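Local coordinates for protein lipase (Rhizopus chinensis, PDB 6A0W) that probably hydrolyses the ester bonds of triacylglycerols, as a fungal class 3 lipase whose N-terminal polypeptide segment regulates its affinity for substrate, at residues 105-110 with 148-153; 260-263 with 269-272; 265-268 with 272-275. One frame throughout, in Å; residues are numbered along the deposited sequence.

Interaction 1 is buried core, while interactions 2 and 3 lie on the other side of the chain's centre, with about 29 Å between the centres of interactions 1 and 2. Interaction 1 presses strand 102-108 against helix 137-160 through apolar and aromatic side chains alone. Interaction 2 reaches the same sheet near its far edge, where a covalent disulfide ties strand 258-262 to the loop after it. Interaction 3, nearer the surface, lies within that loop and works by amide hydrogen bonds and a water. Interactions 2 and 3 touch, their centres about 5 Å apart. They share Ser-272, so the disulfide and the amide's hydrogen bonds act on one loop.

Interaction 1. Residues 105-110 with 148-153; sequences VTFRGT and KDYFPV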
ATOM      1  N   VAL A 105      11.329  -2.987  -0.277  1.00 22.94           N
ATOM      2  CA  VAL A 105      11.264  -1.561  -0.665  1.00 27.45           C
ATOM      3  C   VAL A 105      10.030  -1.050   0.067  1.00 24.58           C
ATOM      4  O   VAL A 105       8.969  -1.506  -0.259  1.00 31.49           O
ATOM      5  CB  VAL A 105      11.155  -1.368  -2.185  1.00 26.54           C
ATOM      6  CG1 VAL A 105      11.133   0.099  -2.532  1.00 29.46           C
ATOM      7  CG2 VAL A 105      12.284  -2.065  -2.915  1.00 35.06           C
ATOM      8  N   THR A 106      10.183  -0.175   1.023  1.00 27.14           N
ATOM      9  CA  THR A 106       9.032   0.278   1.840  1.00 27.85           C
ATOM     10  C   THR A 106       8.856   1.795   1.753  1.00 29.77           C
ATOM     11  O   THR A 106       9.850   2.486   1.831  1.00 28.07           O
ATOM     12  CB  THR A 106       9.228  -0.159   3.298  1.00 30.84           C
ATOM     13  OG1 THR A 106       9.484  -1.555   3.356  1.00 26.60           O
ATOM     14  CG2 THR A 106       8.052   0.182   4.175  1.00 32.28           C
ATOM     15  N   PHE A 107       7.629   2.269   1.658  1.00 29.76           N
ATOM     16  CA  PHE A 107       7.366   3.724   1.586  1.00 27.88           C
ATOM     17  C   PHE A 107       6.259   4.158   2.549  1.00 30.46           C
ATOM     18  O   PHE A 107       5.445   3.367   2.990  1.00 26.28           O
ATOM     19  CB  PHE A 107       6.862   4.129   0.203  1.00 29.38           C
ATOM     20  CG  PHE A 107       7.759   3.786  -0.954  1.00 32.96           C
ATOM     21  CD1 PHE A 107       7.659   2.565  -1.593  1.00 27.84           C
ATOM     22  CD2 PHE A 107       8.691   4.691  -1.416  1.00 29.58           C
ATOM     23  CE1 PHE A 107       8.472   2.256  -2.667  1.00 27.45           C
ATOM     24  CE2 PHE A 107       9.505   4.379  -2.485  1.00 30.12           C
ATOM     25  CZ  PHE A 107       9.388   3.166  -3.110  1.00 30.19           C
ATOM     26  N   ARG A 108       6.409   5.573   3.095  1.00 27.58           N
ATOM     27  CA  ARG A 108       5.153   6.189   3.562  1.00 29.66           C
ATOM     28  C   ARG A 108       5.018   7.565   2.918  1.00 31.41           C
ATOM     29  O   ARG A 108       6.030   8.162   2.593  1.00 29.68           O
ATOM     30  CB  ARG A 108       5.123   6.299   5.088  1.00 30.00           C
ATOM     31  CG  ARG A 108       6.175   7.234   5.663  1.00 30.00           C
ATOM     32  CD  ARG A 108       6.178   7.306   7.181  1.00 30.00           C
ATOM     33  NE  ARG A 108       7.189   8.233   7.683  1.00 30.00           N
ATOM     34  CZ  ARG A 108       6.985   9.530   7.866  1.00 30.00           C
ATOM     35  NH1 ARG A 108       5.801  10.062   7.592  1.00 30.00           N
ATOM     36  NH2 ARG A 108       7.962  10.300   8.327  1.00 30.00           N
ATOM     37  N   GLY A 109       3.933   8.117   3.185  1.00 26.93           N
ATOM     38  CA  GLY A 109       3.684   9.541   2.945  1.00 28.45           C
ATOM     39  C   GLY A 109       3.520  10.228   4.286  1.00 27.93           C
ATOM     40  O   GLY A 109       4.047   9.736   5.261  1.00 26.73           O
ATOM     41  N   THR A 110       2.777  11.294   4.335  1.00 30.85           N
ATOM     42  CA  THR A 110       2.583  12.041   5.591  1.00 32.37           C
ATOM     43  C   THR A 110       1.778  11.229   6.607  1.00 38.01           C
ATOM     44  O   THR A 110       0.875  10.531   6.210  1.00 34.14           O
ATOM     45  CB  THR A 110       1.833  13.343   5.314  1.00 31.08           C
ATOM     46  OG1 THR A 110       1.566  13.948   6.566  1.00 31.69           O
ATOM     47  CG2 THR A 110       0.544  13.137   4.557  1.00 37.63           C
ATOM     48  N   LYS A 148      15.015   8.411  -7.549  1.00 34.55           N
ATOM     49  CA  LYS A 148      16.465   8.593  -7.670  1.00 37.59           C
ATOM     50  C   LYS A 148      17.148   7.975  -6.485  1.00 44.22           C
ATOM     51  O   LYS A 148      18.292   7.549  -6.581  1.00 36.46           O
ATOM     52  CB  LYS A 148      16.799  10.091  -7.654  1.00 50.79           C
ATOM     53  CG  LYS A 148      16.152  10.834  -8.809  1.00 62.95           C
ATOM     54  CD  LYS A 148      16.063  12.327  -8.548  1.00 76.98           C
ATOM     55  CE  LYS A 148      15.842  13.088  -9.846  1.00 66.50           C
ATOM     56  NZ  LYS A 148      15.627  14.529  -9.553  1.00 78.49           N
ATOM     57  N   ASP A 149      16.489   8.013  -5.330  1.00 37.68           N
ATOM     58  CA  ASP A 149      17.101   7.509  -4.108  1.00 34.59           C
ATOM     59  C   ASP A 149      17.071   5.985  -4.077  1.00 34.16           C
ATOM     60  O   ASP A 149      17.969   5.360  -3.523  1.00 42.08           O
ATOM     61  CB  ASP A 149      16.347   8.061  -2.880  1.00 41.73           C
ATOM     62  CG  ASP A 149      16.287   9.567  -2.862  1.00 42.23           C
ATOM     63  OD1 ASP A 149      17.312  10.142  -3.280  1.00 45.92           O
ATOM     64  OD2 ASP A 149      15.253  10.152  -2.434  1.00 44.43           O
ATOM     65  N   TYR A 150      15.947   5.372  -4.443  1.00 33.52           N
ATOM     66  CA  TYR A 150      15.827   3.926  -4.162  1.00 28.98           C
ATOM     67  C   TYR A 150      16.180   2.975  -5.324  1.00 25.09           C
ATOM     68  O   TYR A 150      16.607   1.861  -5.068  1.00 31.77           O
ATOM     69  CB  TYR A 150      14.432   3.573  -3.586  1.00 29.54           C
ATOM     70  CG  TYR A 150      13.452   3.169  -4.620  1.00 25.14           C
ATOM     71  CD1 TYR A 150      13.362   1.858  -5.030  1.00 29.18           C
ATOM     72  CD2 TYR A 150      12.675   4.098  -5.255  1.00 29.74           C
ATOM     73  CE1 TYR A 150      12.529   1.498  -6.061  1.00 26.60           C
ATOM     74  CE2 TYR A 150      11.819   3.729  -6.275  1.00 30.24           C
ATOM     75  CZ  TYR A 150      11.760   2.431  -6.684  1.00 26.53           C
ATOM     76  OH  TYR A 150      10.936   2.067  -7.755  1.00 31.08           O
ATOM     77  N   PHE A 151      15.856   3.363  -6.556  1.00 28.13           N
ATOM     78  CA  PHE A 151      15.977   2.485  -7.708  1.00 29.35           C
ATOM     79  C   PHE A 151      17.378   1.897  -7.880  1.00 34.56           C
ATOM     80  O   PHE A 151      17.510   0.669  -7.981  1.00 31.32           O
ATOM     81  CB  PHE A 151      15.534   3.218  -8.974  1.00 35.74           C
ATOM     82  CG  PHE A 151      15.220   2.294 -10.125  1.00 37.86           C
ATOM     83  CD1 PHE A 151      13.962   1.756 -10.267  1.00 34.23           C
ATOM     84  CD2 PHE A 151      16.201   1.929 -11.029  1.00 50.14           C
ATOM     85  CE1 PHE A 151      13.695   0.823 -11.231  1.00 33.60           C
ATOM     86  CE2 PHE A 151      15.944   0.994 -12.013  1.00 47.59           C
ATOM     87  CZ  PHE A 151      14.684   0.452 -12.119  1.00 40.74           C
ATOM     88  N   PRO A 152      18.443   2.733  -7.790  1.00 35.66           N
ATOM     89  CA  PRO A 152      19.809   2.168  -7.981  1.00 33.56           C
ATOM     90  C   PRO A 152      20.146   1.162  -6.920  1.00 32.10           C
ATOM     91  O   PRO A 152      20.865   0.210  -7.174  1.00 37.78           O
ATOM     92  CB  PRO A 152      20.751   3.373  -7.838  1.00 32.78           C
ATOM     93  CG  PRO A 152      19.856   4.583  -7.735  1.00 38.19           C
ATOM     94  CD  PRO A 152      18.430   4.204  -7.916  1.00 39.08           C
ATOM     95  N   VAL A 153      19.662   1.414  -5.708  1.00 31.17           N
ATOM     96  CA  VAL A 153      19.929   0.537  -4.582  1.00 30.94           C
ATOM     97  C   VAL A 153      19.234  -0.813  -4.748  1.00 31.78           C
ATOM     98  O   VAL A 153      19.843  -1.839  -4.466  1.00 29.74           O
ATOM     99  CB  VAL A 153      19.469   1.186  -3.263  1.00 32.00           C
ATOM    100  CG1 VAL A 153      19.833   0.294  -2.087  1.00 31.78           C
ATOM    101  CG2 VAL A 153      20.129   2.557  -3.112  1.00 34.60           C
TER
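Phe-107 and Tyr-150 meet as a T-shaped aromatic pair inside the alpha/beta hydrolase fold, where strand 102-108 of the central sheet is backed by helix 137-160. That helix lies on the beta-alpha-beta connection leading from strand 102-108 to its parallel neighbour 165-171. The Phe-107 ring comes edge-on to the Tyr-150 face, with ring centroids 5.5 Å apart and planes at 89°. Its CZ leads, resting 4.0 Å above the tyrosine plane and displaced toward the CD2-CE2 rim. With CG anti to its own carbonyl carbon (chi1 -57°), the phenylalanine points its ring toward the helix, with CZ as the atom that reaches the tyrosine.

The aliphatic part comes from Val-105, two residues back on the same side of the strand. Its CG1, anti to the backbone N, meets the Tyr-150 ring obliquely on the CD1-CE1 side, with CD1 3.8 Å from CG1. Two strand residues thus meet the ring, Phe-107 over the CD2-CE2 side of a face and Val-105 beside CD1 and CE1. Helix 173-188 closes in beside them, Ala-181 touching both rings, and Phe-107 also reaches residues of what is probably the nucleophile elbow at the start of that helix. Ile-94 of the adjacent antiparallel strand 90-97 and Phe-83 of strand 78-85 beyond it pack on the tyrosine as well.

The polar end of Tyr-150 lies beyond this packing. Its OH is hydrogen-bonded to Tyr-143 OH, two turns earlier on the same helix, and Tyr-150 OH lies in the plane of the Phe-151 ring, 3.9 Å from Phe-151 CD1.

Interaction 2. Residues 260-263 with 269-272; sequences QICT and KQCS
Gln-260 NE2 is gripped twice, by Thr-35 OG1 of the edge strand and by Asp-258 OD1 of its own strand, which draws the amide away from the facing loop. What Gln-260 offers the loop is its backbone: its O lies 3.9 Å from Cys-271 SG. The link itself is the disulfide between Cys-262 and Cys-271, whose SG atoms are 2.0 Å apart with a right-handed chi3 of 105°. Both sulfurs stand beside their backbone N and anti to the carbonyl carbon (chi1 -73° and -78°), and Cys-262 CB ends up 4.1 Å from Cys-271 CB. The bridge spans only eight residues between its cysteines, pinning the loop that follows strand 258-262 back onto the end of that strand, toward one margin of the alpha/beta hydrolase sheet. Neighbouring strands bury it: Val-33 packs on Cys-262, and Glu-249 and Trp-251 on Cys-271. At the outer side Gln-270 sits next to the bridge, its CB 4.0 Å from Cys-262 SG. Farther along the loop, Ser-272 OG is hydrogen-bonded to Glu-249 OE2 of strand 248-252.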
ATOM      1  N   GLN A 260     -11.755 -11.513   4.135  1.00 29.26           N
ATOM      2  CA  GLN A 260     -12.341 -12.000   2.886  1.00 30.36           C
ATOM      3  C   GLN A 260     -11.520 -11.505   1.681  1.00 39.70           C
ATOM      4  O   GLN A 260     -11.217 -10.310   1.575  1.00 35.95           O
ATOM      5  CB  GLN A 260     -13.780 -11.507   2.741  1.00 34.09           C
ATOM      6  CG  GLN A 260     -14.735 -12.124   3.760  1.00 42.19           C
ATOM      7  CD  GLN A 260     -14.709 -13.661   3.738  1.00 44.59           C
ATOM      8  OE1 GLN A 260     -14.799 -14.270   2.675  1.00 49.28           O
ATOM      9  NE2 GLN A 260     -14.509 -14.282   4.891  1.00 46.70           N
ATOM     10  N   ILE A 261     -11.242 -12.411   0.749  1.00 36.26           N
ATOM     11  CA  ILE A 261     -10.589 -12.092  -0.511  1.00 29.58           C
ATOM     12  C   ILE A 261     -11.566 -12.008  -1.673  1.00 35.16           C
ATOM     13  O   ILE A 261     -12.232 -12.976  -2.056  1.00 36.44           O
ATOM     14  CB  ILE A 261      -9.438 -13.063  -0.808  1.00 31.60           C
ATOM     15  CG1 ILE A 261      -8.501 -13.106   0.367  1.00 26.66           C
ATOM     16  CG2 ILE A 261      -8.694 -12.704  -2.110  1.00 34.92           C
ATOM     17  CD1 ILE A 261      -7.306 -14.036   0.191  1.00 35.20           C
ATOM     18  N   CYS A 262     -11.683 -10.818  -2.239  1.00 27.77           N
ATOM     19  CA  CYS A 262     -12.363 -10.666  -3.501  1.00 33.47           C
ATOM     20  C   CYS A 262     -11.323 -10.887  -4.599  1.00 37.13           C
ATOM     21  O   CYS A 262     -10.516 -10.002  -4.875  1.00 34.30           O
ATOM     22  CB  CYS A 262     -13.038  -9.297  -3.613  1.00 36.23           C
ATOM     23  SG  CYS A 262     -14.532  -9.089  -2.586  1.00 45.22           S
ATOM     24  N   THR A 263     -11.355 -12.071  -5.217  1.00 33.33           N
ATOM     25  CA  THR A 263     -10.249 -12.563  -6.031  1.00 31.75           C
ATOM     26  C   THR A 263     -10.121 -11.848  -7.383  1.00 28.91           C
ATOM     27  O   THR A 263      -9.134 -12.014  -8.067  1.00 32.41           O
ATOM     28  CB  THR A 263     -10.412 -14.069  -6.349  1.00 33.88           C
ATOM     29  OG1 THR A 263     -11.723 -14.265  -6.897  1.00 31.50           O
ATOM     30  CG2 THR A 263     -10.210 -14.895  -5.099  1.00 37.41           C
ATOM     31  N   LYS A 269     -17.979  -4.863  -5.757  1.00 37.88           N
ATOM     32  CA  LYS A 269     -18.975  -4.363  -4.822  1.00 40.82           C
ATOM     33  C   LYS A 269     -19.032  -5.208  -3.578  1.00 33.35           C
ATOM     34  O   LYS A 269     -19.614  -4.801  -2.579  1.00 39.07           O
ATOM     35  CB  LYS A 269     -20.357  -4.340  -5.491  1.00 55.08           C
ATOM     36  CG  LYS A 269     -20.495  -3.308  -6.599  1.00 62.84           C
ATOM     37  CD  LYS A 269     -21.702  -2.401  -6.346  1.00 99.20           C
ATOM     38  CE  LYS A 269     -21.706  -1.146  -7.211  1.00107.85           C
ATOM     39  NZ  LYS A 269     -20.825  -0.080  -6.656  1.00120.27           N
ATOM     40  N   GLN A 270     -18.317  -6.327  -3.576  1.00 36.97           N
ATOM     41  CA  GLN A 270     -18.525  -7.332  -2.552  1.00 42.14           C
ATOM     42  C   GLN A 270     -17.608  -7.244  -1.350  1.00 41.59           C
ATOM     43  O   GLN A 270     -17.907  -7.860  -0.343  1.00 36.50           O
ATOM     44  CB  GLN A 270     -18.492  -8.752  -3.125  1.00 46.41           C
ATOM     45  CG  GLN A 270     -19.438  -8.978  -4.316  1.00 55.96           C
ATOM     46  CD  GLN A 270     -18.653  -9.095  -5.603  1.00 64.40           C
ATOM     47  OE1 GLN A 270     -17.644  -9.814  -5.653  1.00 82.90           O
ATOM     48  NE2 GLN A 270     -19.023  -8.302  -6.606  1.00 72.70           N
ATOM     49  N   CYS A 271     -16.484  -6.537  -1.443  1.00 36.06           N
ATOM     50  CA  CYS A 271     -15.612  -6.406  -0.281  1.00 31.91           C
ATOM     51  C   CYS A 271     -15.862  -5.041   0.370  1.00 34.57           C
ATOM     52  O   CYS A 271     -17.036  -4.631   0.513  1.00 35.64           O
ATOM     53  CB  CYS A 271     -14.158  -6.759  -0.629  1.00 34.64           C
ATOM     54  SG  CYS A 271     -13.802  -8.551  -0.751  1.00 38.35           S
ATOM     55  N   SER A 272     -14.829  -4.248   0.636  1.00 31.86           N
ATOM     56  CA  SER A 272     -15.035  -3.019   1.435  1.00 32.27           C
ATOM     57  C   SER A 272     -15.938  -1.963   0.789  1.00 29.46           C
ATOM     58  O   SER A 272     -16.468  -1.111   1.486  1.00 30.43           O
ATOM     59  CB  SER A 272     -13.682  -2.384   1.861  1.00 31.89           C
ATOM     60  OG  SER A 272     -13.063  -1.810   0.721  1.00 32.71           O
TER

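Interaction 3. Residues 265-268 with 272-275; sequences NIET and SNSI
Glu-267 and Asn-273 cross at about a right angle, yet their flat ends are nearly coplanar, the carboxylate and amide planes only 23° apart. Asn-273 ND2 is the donor in both direct bonds. One goes to Glu-267 OE1 at 3.1 Å, received on the anti lone pair. The other goes to Thr-268 O at 2.9 Å, with the nitrogen above the carbonyl plane rather than on a lone pair. Both acceptors are somewhat tilted from the amide plane, but two bonds on one nitrogen should limit rotation of the amide. Glu-267 reaches it with CG between its backbone N and carbonyl carbon (chi1 55°) and CD extended beyond. A water adds a second bridge, donating to Thr-268 O at 2.8 Å and accepting from Asn-273 N at 3.0 Å. The loop is thus fastened across a short turn, whose far limb is a 3-10 segment closed by the backbone hydrogen bond from Ile-275 N to Ser-272 O. Glu-267 OE2 has a salt bridge to Arg-206 NE and a hydrogen bond from His-245 N, which probably hold the carboxylate in place for Asn-273. Around the loop, Ile-266 rests on Tyr-214 of helix 210-218, while Ser-274 and Ile-275 pack on Trp-251 of strand 248-252.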
ATOM      1  N   ASN A 265      -9.456  -8.871 -10.114  1.00 30.14           N
ATOM      2  CA  ASN A 265      -8.336  -7.920 -10.140  1.00 33.07           C
ATOM      3  C   ASN A 265      -8.758  -6.466 -10.487  1.00 33.69           C
ATOM      4  O   ASN A 265      -7.927  -5.614 -10.815  1.00 28.75           O
ATOM      5  CB  ASN A 265      -7.222  -8.422 -11.066  1.00 31.15           C
ATOM      6  CG  ASN A 265      -7.667  -8.540 -12.529  1.00 31.64           C
ATOM      7  OD1 ASN A 265      -8.814  -8.228 -12.888  1.00 28.39           O
ATOM      8  ND2 ASN A 265      -6.748  -8.973 -13.373  1.00 30.05           N
ATOM      9  N   ILE A 266     -10.065  -6.234 -10.477  1.00 31.28           N
ATOM     10  CA  ILE A 266     -10.667  -4.920 -10.586  1.00 33.54           C
ATOM     11  C   ILE A 266     -11.657  -4.806  -9.459  1.00 40.32           C
ATOM     12  O   ILE A 266     -12.323  -5.782  -9.098  1.00 33.37           O
ATOM     13  CB  ILE A 266     -11.401  -4.729 -11.916  1.00 40.09           C
ATOM     14  CG1 ILE A 266     -10.394  -4.706 -13.061  1.00 39.25           C
ATOM     15  CG2 ILE A 266     -12.219  -3.431 -11.931  1.00 37.21           C
ATOM     16  CD1 ILE A 266      -9.529  -3.472 -13.124  1.00 44.14           C
ATOM     17  N   GLU A 267     -11.660  -3.661  -8.791  1.00 35.75           N
ATOM     18  CA  GLU A 267     -12.424  -3.562  -7.562  1.00 32.17           C
ATOM     19  C   GLU A 267     -13.876  -3.996  -7.765  1.00 35.81           C
ATOM     20  O   GLU A 267     -14.509  -3.592  -8.724  1.00 36.77           O
ATOM     21  CB  GLU A 267     -12.389  -2.149  -6.991  1.00 32.48           C
ATOM     22  CG  GLU A 267     -12.826  -1.007  -7.892  1.00 30.71           C
ATOM     23  CD  GLU A 267     -12.649   0.331  -7.183  1.00 28.09           C
ATOM     24  OE1 GLU A 267     -13.392   0.542  -6.221  1.00 33.04           O
ATOM     25  OE2 GLU A 267     -11.869   1.187  -7.654  1.00 31.14           O
ATOM     26  N   THR A 268     -14.449  -4.597  -6.731  1.00 32.14           N
ATOM     27  CA  THR A 268     -15.830  -5.144  -6.782  1.00 37.40           C
ATOM     28  C   THR A 268     -16.708  -4.502  -5.717  1.00 39.67           C
ATOM     29  O   THR A 268     -16.234  -3.766  -4.841  1.00 36.68           O
ATOM     30  CB  THR A 268     -15.833  -6.661  -6.430  1.00 37.12           C
ATOM     31  OG1 THR A 268     -15.463  -6.842  -5.049  1.00 40.30           O
ATOM     32  CG2 THR A 268     -14.810  -7.429  -7.313  1.00 40.02           C
ATOM     33  N   SER A 272     -14.829  -4.248   0.636  1.00 31.86           N
ATOM     34  CA  SER A 272     -15.035  -3.019   1.435  1.00 32.27           C
ATOM     35  C   SER A 272     -15.938  -1.963   0.789  1.00 29.46           C
ATOM     36  O   SER A 272     -16.468  -1.111   1.486  1.00 30.43           O
ATOM     37  CB  SER A 272     -13.682  -2.384   1.861  1.00 31.89           C
ATOM     38  OG  SER A 272     -13.063  -1.810   0.721  1.00 32.71           O
ATOM     39  N   ASN A 273     -16.093  -1.970  -0.526  1.00 31.64           N
ATOM     40  CA  ASN A 273     -17.013  -1.022  -1.158  1.00 31.70           C
ATOM     41  C   ASN A 273     -18.451  -1.235  -0.698  1.00 36.10           C
ATOM     42  O   ASN A 273     -19.269  -0.327  -0.830  1.00 35.12           O
ATOM     43  CB  ASN A 273     -16.958  -1.101  -2.685  1.00 29.72           C
ATOM     44  CG  ASN A 273     -15.655  -0.558  -3.229  1.00 34.95           C
ATOM     45  OD1 ASN A 273     -15.044   0.311  -2.614  1.00 32.87           O
ATOM     46  ND2 ASN A 273     -15.233  -1.054  -4.383  1.00 27.24           N
ATOM     47  N   SER A 274     -18.725  -2.394  -0.113  1.00 36.86           N
ATOM     48  CA  SER A 274     -20.055  -2.703   0.455  1.00 38.94           C
ATOM     49  C   SER A 274     -20.381  -1.915   1.720  1.00 43.08           C
ATOM     50  O   SER A 274     -21.539  -1.874   2.064  1.00 39.03           O
ATOM     51  CB  SER A 274     -20.208  -4.217   0.748  1.00 35.81           C
ATOM     52  OG  SER A 274     -19.451  -4.638   1.858  1.00 35.00           O
ATOM     53  N   ILE A 275     -19.407  -1.309   2.415  1.00 39.57           N
ATOM     54  CA  ILE A 275     -19.719  -0.471   3.582  1.00 33.88           C
ATOM     55  C   ILE A 275     -19.797   1.059   3.314  1.00 42.86           C
ATOM     56  O   ILE A 275     -20.136   1.844   4.200  1.00 38.81           O
ATOM     57  CB  ILE A 275     -18.822  -0.771   4.810  1.00 40.73           C
ATOM     58  CG1 ILE A 275     -17.316  -0.582   4.531  1.00 39.31           C
ATOM     59  CG2 ILE A 275     -19.066  -2.185   5.315  1.00 39.30           C
ATOM     60  CD1 ILE A 275     -16.880   0.859   4.476  1.00 35.68           C
TER
HETATM   61  O   HOH W   1     -14.916  -3.978  -2.412  1.00 30.17           O